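Local coordinates for protein apical membrane antigen 1 (Toxoplasma gondii, PDB 3ZLE) that probably takes part in host-cell invasion by sporozoites, as the conserved extracellular region of an AMA1-family surface protein, at residues A[54-59]-A[197-202]; A[220-225]-A[332-337]; A[225-230]-A[305-310]. All coordinates share one frame; numbering follows the deposited sequence.

Contact 1. Residues A[54-59]-A[197-202]; sequences GKAIQM and RALVYG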
# COMPACT_ATOMS: atom_id res chain seq x y z
N GLY A 54 -3.67 -5.18 2.83
CA GLY A 54 -4.38 -5.99 1.87
C GLY A 54 -3.59 -6.36 0.62
O GLY A 54 -4.11 -7.08 -0.23
N LYS A 55 -2.31 -5.96 0.55
CA LYS A 55 -1.48 -6.38 -0.56
C LYS A 55 -1.11 -7.83 -0.54
O LYS A 55 -0.50 -8.31 0.42
CB LYS A 55 -0.23 -5.52 -0.69
CG LYS A 55 0.88 -6.10 -1.57
CD LYS A 55 1.74 -4.99 -2.21
CE LYS A 55 3.03 -5.59 -2.75
NZ LYS A 55 3.95 -4.61 -3.44
N ALA A 56 -1.44 -8.53 -1.63
CA ALA A 56 -1.05 -9.91 -1.80
C ALA A 56 -0.35 -10.04 -3.17
O ALA A 56 -0.57 -9.23 -4.07
CB ALA A 56 -2.29 -10.83 -1.73
N ILE A 57 0.50 -11.03 -3.32
CA ILE A 57 1.03 -11.38 -4.63
C ILE A 57 0.19 -12.52 -5.17
O ILE A 57 0.31 -13.62 -4.72
CB ILE A 57 2.45 -11.89 -4.53
CG1 ILE A 57 3.39 -10.88 -3.85
CG2 ILE A 57 2.93 -12.41 -5.88
CD1 ILE A 57 3.40 -9.51 -4.45
N GLN A 58 -0.62 -12.24 -6.17
CA GLN A 58 -1.35 -13.25 -6.93
C GLN A 58 -0.41 -14.11 -7.79
O GLN A 58 0.31 -13.60 -8.66
CB GLN A 58 -2.35 -12.53 -7.82
CG GLN A 58 -3.04 -13.39 -8.85
CD GLN A 58 -4.27 -14.07 -8.27
OE1 GLN A 58 -4.26 -15.29 -8.01
NE2 GLN A 58 -5.23 -13.26 -7.85
N MET A 59 -0.44 -15.42 -7.59
CA MET A 59 0.38 -16.33 -8.40
C MET A 59 -0.43 -17.07 -9.46
O MET A 59 -1.65 -17.04 -9.44
CB MET A 59 1.08 -17.31 -7.48
CG MET A 59 1.96 -16.60 -6.47
SD MET A 59 3.32 -17.62 -5.91
CE MET A 59 2.41 -18.97 -5.20
N ARG A 197 -7.84 -14.53 5.79
CA ARG A 197 -6.58 -13.89 6.17
C ARG A 197 -6.63 -12.35 5.97
O ARG A 197 -7.50 -11.85 5.25
CB ARG A 197 -5.38 -14.51 5.43
CG ARG A 197 -5.51 -14.53 3.91
CD ARG A 197 -4.30 -15.11 3.23
NE ARG A 197 -4.26 -14.65 1.87
CZ ARG A 197 -3.38 -15.02 0.96
NH1 ARG A 197 -2.40 -15.84 1.29
NH2 ARG A 197 -3.48 -14.54 -0.26
N ALA A 198 -5.81 -11.59 6.69
CA ALA A 198 -5.83 -10.13 6.55
C ALA A 198 -4.39 -9.63 6.51
O ALA A 198 -3.76 -9.45 7.52
CB ALA A 198 -6.63 -9.46 7.69
N LEU A 199 -3.89 -9.40 5.30
CA LEU A 199 -2.48 -9.30 5.06
C LEU A 199 -2.03 -7.87 5.12
O LEU A 199 -2.78 -6.95 4.77
CB LEU A 199 -2.14 -9.90 3.70
CG LEU A 199 -2.37 -11.41 3.62
CD1 LEU A 199 -1.78 -11.99 2.35
CD2 LEU A 199 -1.81 -12.08 4.85
N VAL A 200 -0.77 -7.69 5.48
CA VAL A 200 -0.14 -6.38 5.40
C VAL A 200 1.23 -6.63 4.85
O VAL A 200 1.93 -7.46 5.39
CB VAL A 200 0.03 -5.73 6.78
CG1 VAL A 200 0.59 -4.32 6.61
CG2 VAL A 200 -1.31 -5.68 7.50
N TYR A 201 1.53 -6.02 3.70
CA TYR A 201 2.82 -6.22 3.05
C TYR A 201 3.63 -5.00 3.31
O TYR A 201 3.09 -3.88 3.35
CB TYR A 201 2.64 -6.41 1.53
CG TYR A 201 3.93 -6.70 0.75
CD1 TYR A 201 4.81 -5.68 0.39
CD2 TYR A 201 4.16 -7.97 0.22
CE1 TYR A 201 5.97 -5.95 -0.31
CE2 TYR A 201 5.28 -8.22 -0.56
CZ TYR A 201 6.17 -7.22 -0.82
OH TYR A 201 7.30 -7.51 -1.54
N GLY A 202 4.91 -5.18 3.59
CA GLY A 202 5.77 -4.03 3.88
C GLY A 202 7.23 -4.30 3.59
O GLY A 202 7.66 -5.45 3.60
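Lys-55 lays its aliphatic chain over one face of the Tyr-201 ring. The match begins at the base, where Lys-55 CG touches Tyr-201 CB at 3.6 Å, and continues to Lys-55 CE, which stands 3.6 Å from the centroid of the Tyr-201 ring, only 10° off its normal. That is a CH-pi contact over the ring centre. Beyond it, Lys-55 NZ lies 4.3 Å from the same Tyr-201 centroid, 24° off the normal, adding a cation-pi component. With CG trans to the backbone N in both residues, the extended lysine can run up from the tyrosine CB and across its ring. Just before strand 55-59, Gly-54 N donates to Leu-199 O at 2.8 Å, fastening the start of that strand to 199-202. Further along, Ala-56 CB meets Leu-199 CD1 at 4.3 Å, a loose apolar touch, while the same CD1 sits over the centre of the Arg-197 guanidinium.

Second-shell partners set both charged ends. Lys-55 NZ is hydrogen-bonded to Gln-165 OE1 and Phe-33 O, and Gln-165 also packs on Tyr-201; Arg-197 NE forms a salt bridge with Glu-192, the residue against which Ala-56 rests. The strands 55-59 and 199-202 cross at 86°, with their axes 6.1 Å apart at closest approach, and belong to two sheets: 55-59 pairs with 187-191, whereas 199-202 runs between 52-53 and 148-151 in a five-stranded antiparallel sheet.

Contact 2. Residues A[220-225]-A[332-337]; sequences NDAVKD and GAVAYT
Val-223 and Ala-335 form an antiparallel hydrogen-bonded pair, each giving its N-H to the other's carbonyl: Val-223 N to Ala-335 O and Ala-335 N to Val-223 O, both at 2.9 Å. The next pair, Lys-224 with Val-334, is non-hydrogen-bonded. One step on, Asp-225 N reaches Ala-333 O at 2.7 Å, but an angle of 125° at the hydrogen makes this bond weak.

A side chain takes over from the backbone at that end. Asp-225 OD1 accepts from Gly-332 N at 2.9 Å, met from above the carboxylate plane; chi1 of -54° swings the carboxylate to the side of its own backbone N, from where it can reach the turn at Gly-332. A water also donates to Asp-225 OD1. At the other end a second water lies within bonding distance of both Asp-221 O and Ala-335 O, where the strands diverge.

Apolar contacts fall on two faces. Ala-222 CB rests obliquely against the Tyr-336 ring, 3.5 Å from CE1, and 3.7 Å from Val-334 CG1, which itself lies over one face of that ring, toward its rim. On the reverse face, Val-223 CB and Ala-335 CB pair at 4.2 Å.

Strand 222-223 also lies parallel to 344-345, so this short antiparallel ladder links that pair to the outer strand of the sheet 303-308/333-337, consistent with a PAN-like domain of the AMA1 family.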
# COMPACT_ATOMS: atom_id res chain seq x y z
N ASN A 220 -3.34 4.48 6.84
CA ASN A 220 -3.72 3.09 7.04
C ASN A 220 -5.14 2.76 6.75
O ASN A 220 -5.42 1.61 6.43
CB ASN A 220 -3.40 2.65 8.44
CG ASN A 220 -2.07 3.11 8.87
OD1 ASN A 220 -1.07 2.84 8.19
ND2 ASN A 220 -2.01 3.85 9.97
N ASP A 221 -6.03 3.75 6.79
CA ASP A 221 -7.47 3.52 6.65
C ASP A 221 -8.17 4.44 5.66
O ASP A 221 -7.69 5.53 5.36
CB ASP A 221 -8.15 3.60 8.04
CG ASP A 221 -7.47 2.72 9.06
OD1 ASP A 221 -7.58 1.49 8.94
OD2 ASP A 221 -6.84 3.26 10.01
N ALA A 222 -9.28 3.95 5.11
CA ALA A 222 -10.20 4.76 4.30
C ALA A 222 -10.82 5.80 5.19
O ALA A 222 -10.84 5.64 6.39
CB ALA A 222 -11.28 3.85 3.70
N VAL A 223 -11.22 6.93 4.62
CA VAL A 223 -11.80 7.93 5.45
C VAL A 223 -13.29 8.00 5.08
O VAL A 223 -13.63 8.19 3.92
CB VAL A 223 -11.10 9.30 5.25
CG1 VAL A 223 -11.74 10.33 6.16
CG2 VAL A 223 -9.61 9.17 5.55
N LYS A 224 -14.17 7.76 6.05
CA LYS A 224 -15.60 7.73 5.76
C LYS A 224 -16.25 9.10 5.80
O LYS A 224 -15.79 10.02 6.54
CB LYS A 224 -16.37 6.66 6.60
CG LYS A 224 -16.79 7.06 8.00
CD LYS A 224 -17.33 5.85 8.82
CE LYS A 224 -16.88 5.95 10.29
NZ LYS A 224 -17.45 4.92 11.25
N ASP A 225 -17.18 9.29 4.90
CA ASP A 225 -17.91 10.55 4.76
C ASP A 225 -17.04 11.73 4.52
O ASP A 225 -17.28 12.79 5.09
CB ASP A 225 -18.84 10.79 5.94
CG ASP A 225 -19.77 9.62 6.19
OD1 ASP A 225 -20.02 8.83 5.23
OD2 ASP A 225 -20.10 9.39 7.37
N GLY A 332 -21.77 9.75 3.15
CA GLY A 332 -21.78 8.67 2.18
C GLY A 332 -20.58 8.53 1.26
O GLY A 332 -20.43 7.49 0.68
N ALA A 333 -19.72 9.55 1.13
CA ALA A 333 -18.48 9.40 0.29
C ALA A 333 -17.36 8.66 1.05
O ALA A 333 -17.36 8.63 2.27
CB ALA A 333 -17.96 10.78 -0.14
N VAL A 334 -16.40 8.08 0.32
CA VAL A 334 -15.21 7.45 0.98
C VAL A 334 -13.89 7.85 0.30
O VAL A 334 -13.81 7.97 -0.93
CB VAL A 334 -15.32 5.92 1.06
CG1 VAL A 334 -14.19 5.33 1.93
CG2 VAL A 334 -16.68 5.52 1.66
N ALA A 335 -12.85 8.12 1.10
CA ALA A 335 -11.55 8.44 0.52
C ALA A 335 -10.56 7.33 0.75
O ALA A 335 -10.28 6.95 1.91
CB ALA A 335 -11.03 9.75 1.03
N TYR A 336 -10.05 6.78 -0.34
CA TYR A 336 -9.21 5.59 -0.29
C TYR A 336 -7.76 5.93 -0.73
O TYR A 336 -7.53 6.83 -1.57
CB TYR A 336 -9.79 4.57 -1.29
CG TYR A 336 -11.06 3.90 -0.82
CD1 TYR A 336 -11.04 3.04 0.28
CD2 TYR A 336 -12.28 4.11 -1.48
CE1 TYR A 336 -12.13 2.35 0.67
CE2 TYR A 336 -13.43 3.42 -1.08
CZ TYR A 336 -13.34 2.53 -0.00
OH TYR A 336 -14.44 1.87 0.46
N THR A 337 -6.80 5.11 -0.34
CA THR A 337 -5.49 5.16 -1.06
C THR A 337 -5.02 3.82 -1.51
O THR A 337 -5.43 2.76 -0.98
CB THR A 337 -4.38 5.80 -0.24
OG1 THR A 337 -3.95 4.88 0.75
CG2 THR A 337 -4.83 7.10 0.40
O HOH W 1 -5.65 4.97 2.78
O HOH W 2 -7.73 6.89 3.01
O HOH W 3 -19.20 6.37 3.95

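Contact 3. Residues A[225-230]-A[305-310]; sequences DALFGK and NFYLEK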
# COMPACT_ATOMS: atom_id res chain seq x y z
N ASP A 225 -17.18 9.29 4.90
CA ASP A 225 -17.91 10.55 4.76
C ASP A 225 -17.04 11.73 4.52
O ASP A 225 -17.28 12.79 5.09
CB ASP A 225 -18.84 10.79 5.94
CG ASP A 225 -19.77 9.62 6.19
OD1 ASP A 225 -20.02 8.83 5.23
OD2 ASP A 225 -20.10 9.39 7.37
N ALA A 226 -16.07 11.59 3.62
CA ALA A 226 -15.18 12.71 3.28
C ALA A 226 -14.51 12.42 1.98
O ALA A 226 -14.43 11.27 1.58
CB ALA A 226 -14.13 12.91 4.37
N LEU A 227 -14.16 13.49 1.25
CA LEU A 227 -13.40 13.33 0.06
C LEU A 227 -12.08 14.09 0.17
O LEU A 227 -12.02 15.18 0.79
CB LEU A 227 -14.20 13.89 -1.12
CG LEU A 227 -15.46 13.15 -1.52
CD1 LEU A 227 -16.10 13.91 -2.66
CD2 LEU A 227 -15.15 11.71 -1.96
N PHE A 228 -11.03 13.55 -0.45
CA PHE A 228 -9.81 14.30 -0.63
C PHE A 228 -10.11 15.53 -1.48
O PHE A 228 -10.82 15.43 -2.49
CB PHE A 228 -8.73 13.45 -1.31
CG PHE A 228 -8.28 12.25 -0.48
CD1 PHE A 228 -7.62 12.44 0.70
CD2 PHE A 228 -8.42 10.98 -0.97
CE1 PHE A 228 -7.17 11.37 1.42
CE2 PHE A 228 -7.98 9.88 -0.24
CZ PHE A 228 -7.33 10.08 0.94
N GLY A 229 -9.63 16.69 -1.04
CA GLY A 229 -9.66 17.91 -1.88
C GLY A 229 -8.39 18.76 -1.89
O GLY A 229 -7.32 18.31 -1.49
N LYS A 230 -8.51 19.93 -2.52
CA LYS A 230 -7.48 20.94 -2.58
C LYS A 230 -8.08 22.25 -2.10
O LYS A 230 -9.08 22.69 -2.64
CB LYS A 230 -7.02 21.13 -4.03
CG LYS A 230 -5.61 21.71 -4.16
CD LYS A 230 -4.57 20.72 -3.59
CE LYS A 230 -3.14 21.07 -4.02
NZ LYS A 230 -2.73 20.31 -5.23
N ASN A 305 -11.17 9.10 -4.79
CA ASN A 305 -12.41 9.54 -4.18
C ASN A 305 -13.56 8.70 -4.66
O ASN A 305 -13.80 8.56 -5.88
CB ASN A 305 -12.65 11.00 -4.52
CG ASN A 305 -11.91 11.92 -3.60
OD1 ASN A 305 -11.51 11.52 -2.49
ND2 ASN A 305 -11.73 13.16 -4.02
N PHE A 306 -14.30 8.11 -3.71
CA PHE A 306 -15.50 7.35 -4.05
C PHE A 306 -16.78 8.13 -3.69
O PHE A 306 -17.05 8.41 -2.52
CB PHE A 306 -15.52 6.02 -3.34
CG PHE A 306 -16.80 5.26 -3.52
CD1 PHE A 306 -17.00 4.46 -4.65
CD2 PHE A 306 -17.85 5.44 -2.65
CE1 PHE A 306 -18.15 3.73 -4.79
CE2 PHE A 306 -19.04 4.73 -2.81
CZ PHE A 306 -19.18 3.85 -3.85
N TYR A 307 -17.56 8.53 -4.70
CA TYR A 307 -18.77 9.30 -4.41
C TYR A 307 -19.91 9.07 -5.36
O TYR A 307 -19.75 8.44 -6.41
CB TYR A 307 -18.44 10.79 -4.31
CG TYR A 307 -17.92 11.37 -5.59
CD1 TYR A 307 -16.62 11.14 -6.00
CD2 TYR A 307 -18.77 12.06 -6.46
CE1 TYR A 307 -16.15 11.66 -7.19
CE2 TYR A 307 -18.31 12.60 -7.64
CZ TYR A 307 -16.99 12.39 -8.00
OH TYR A 307 -16.55 12.92 -9.19
N LEU A 308 -21.09 9.49 -4.94
CA LEU A 308 -22.28 9.44 -5.73
C LEU A 308 -22.36 10.75 -6.48
O LEU A 308 -22.44 11.80 -5.86
CB LEU A 308 -23.49 9.28 -4.80
CG LEU A 308 -24.91 9.42 -5.38
CD1 LEU A 308 -25.11 8.50 -6.56
CD2 LEU A 308 -25.93 9.12 -4.30
N GLU A 309 -22.18 10.70 -7.81
CA GLU A 309 -22.37 11.89 -8.65
C GLU A 309 -23.81 12.37 -8.62
O GLU A 309 -24.72 11.66 -9.07
CB GLU A 309 -21.95 11.60 -10.08
CG GLU A 309 -21.62 12.84 -10.88
CD GLU A 309 -20.41 12.64 -11.77
OE1 GLU A 309 -20.51 11.85 -12.73
OE2 GLU A 309 -19.36 13.27 -11.49
N LYS A 310 -24.03 13.54 -8.03
CA LYS A 310 -25.37 14.09 -7.81
C LYS A 310 -26.08 14.22 -9.15
O LYS A 310 -27.30 14.09 -9.24
CB LYS A 310 -25.28 15.46 -7.14
CG LYS A 310 -26.55 15.91 -6.42
CD LYS A 310 -26.98 17.31 -6.86
CE LYS A 310 -26.21 18.41 -6.14
NZ LYS A 310 -26.74 19.78 -6.45
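The side-chain amide of Asn-305 and the Phe-228 ring, their planes 20° apart, meet with Asn-305 OD1 placed obliquely to the ring, 3.5 Å from Phe-228 CD2. A second ring, that of Tyr-307, has Leu-227 CD1 lying obliquely to it. The oblique placement of Asn-305 accompanies an amide that is aimed at the phenylalanine backbone. It binds both polar atoms of that one residue. Phe-228 N donates to Asn-305 OD1 at 2.9 Å, in the more bent of the two bonds. The return bond, Asn-305 ND2 to Phe-228 O, is also 2.9 Å but straighter at 162°. It runs in the amide plane of Asn-305 and meets a lone pair of the Phe-228 carbonyl. Two bonds of opposite sense fix the rotation of the amide and distinguish its oxygen from its nitrogen; a further bond from Asn-305 ND2 to Phe-239 O supports the same orientation.

Leu-227 supplies the apolar cover. Its CD2 packs on Asn-305 CG at 3.6 Å and reaches Tyr-307 CB at 4.1 Å, thus bridging two residues that project from the same side of strand 305-308.

The axes of strands 226-230 and 305-308 pass 6.9 Å apart at 118° and belong to different sheets, the first lying between 235-238 and 326-330, the second between 315-320 and 333-337, while the Phe-228 ring meets those of Phe-22, Phe-327 and, edge-to-face, Trp-303.

In the fold
Contacts 2 and 3 form one continuous block, with centres about 9 Å apart. They share Asp-225, at the corner where the chain leaves strand 222-223 for 226-232, and contact 3 is nested in the loop that contact 2 closes. Strands 333-337 and 303-308 are sheet neighbours, with a probable hydrogen bond of 2.8 Å from Phe-306 N to Val-334 O; packing adds Ala-335 CB against Phe-228 CE2 at 3.3 Å. Contact 1 stands apart and is complete earlier in the sequence: its centre is about 20 Å from that of contact 2, with nearest atoms about 8 Å apart, and about 27 Å from that of contact 3.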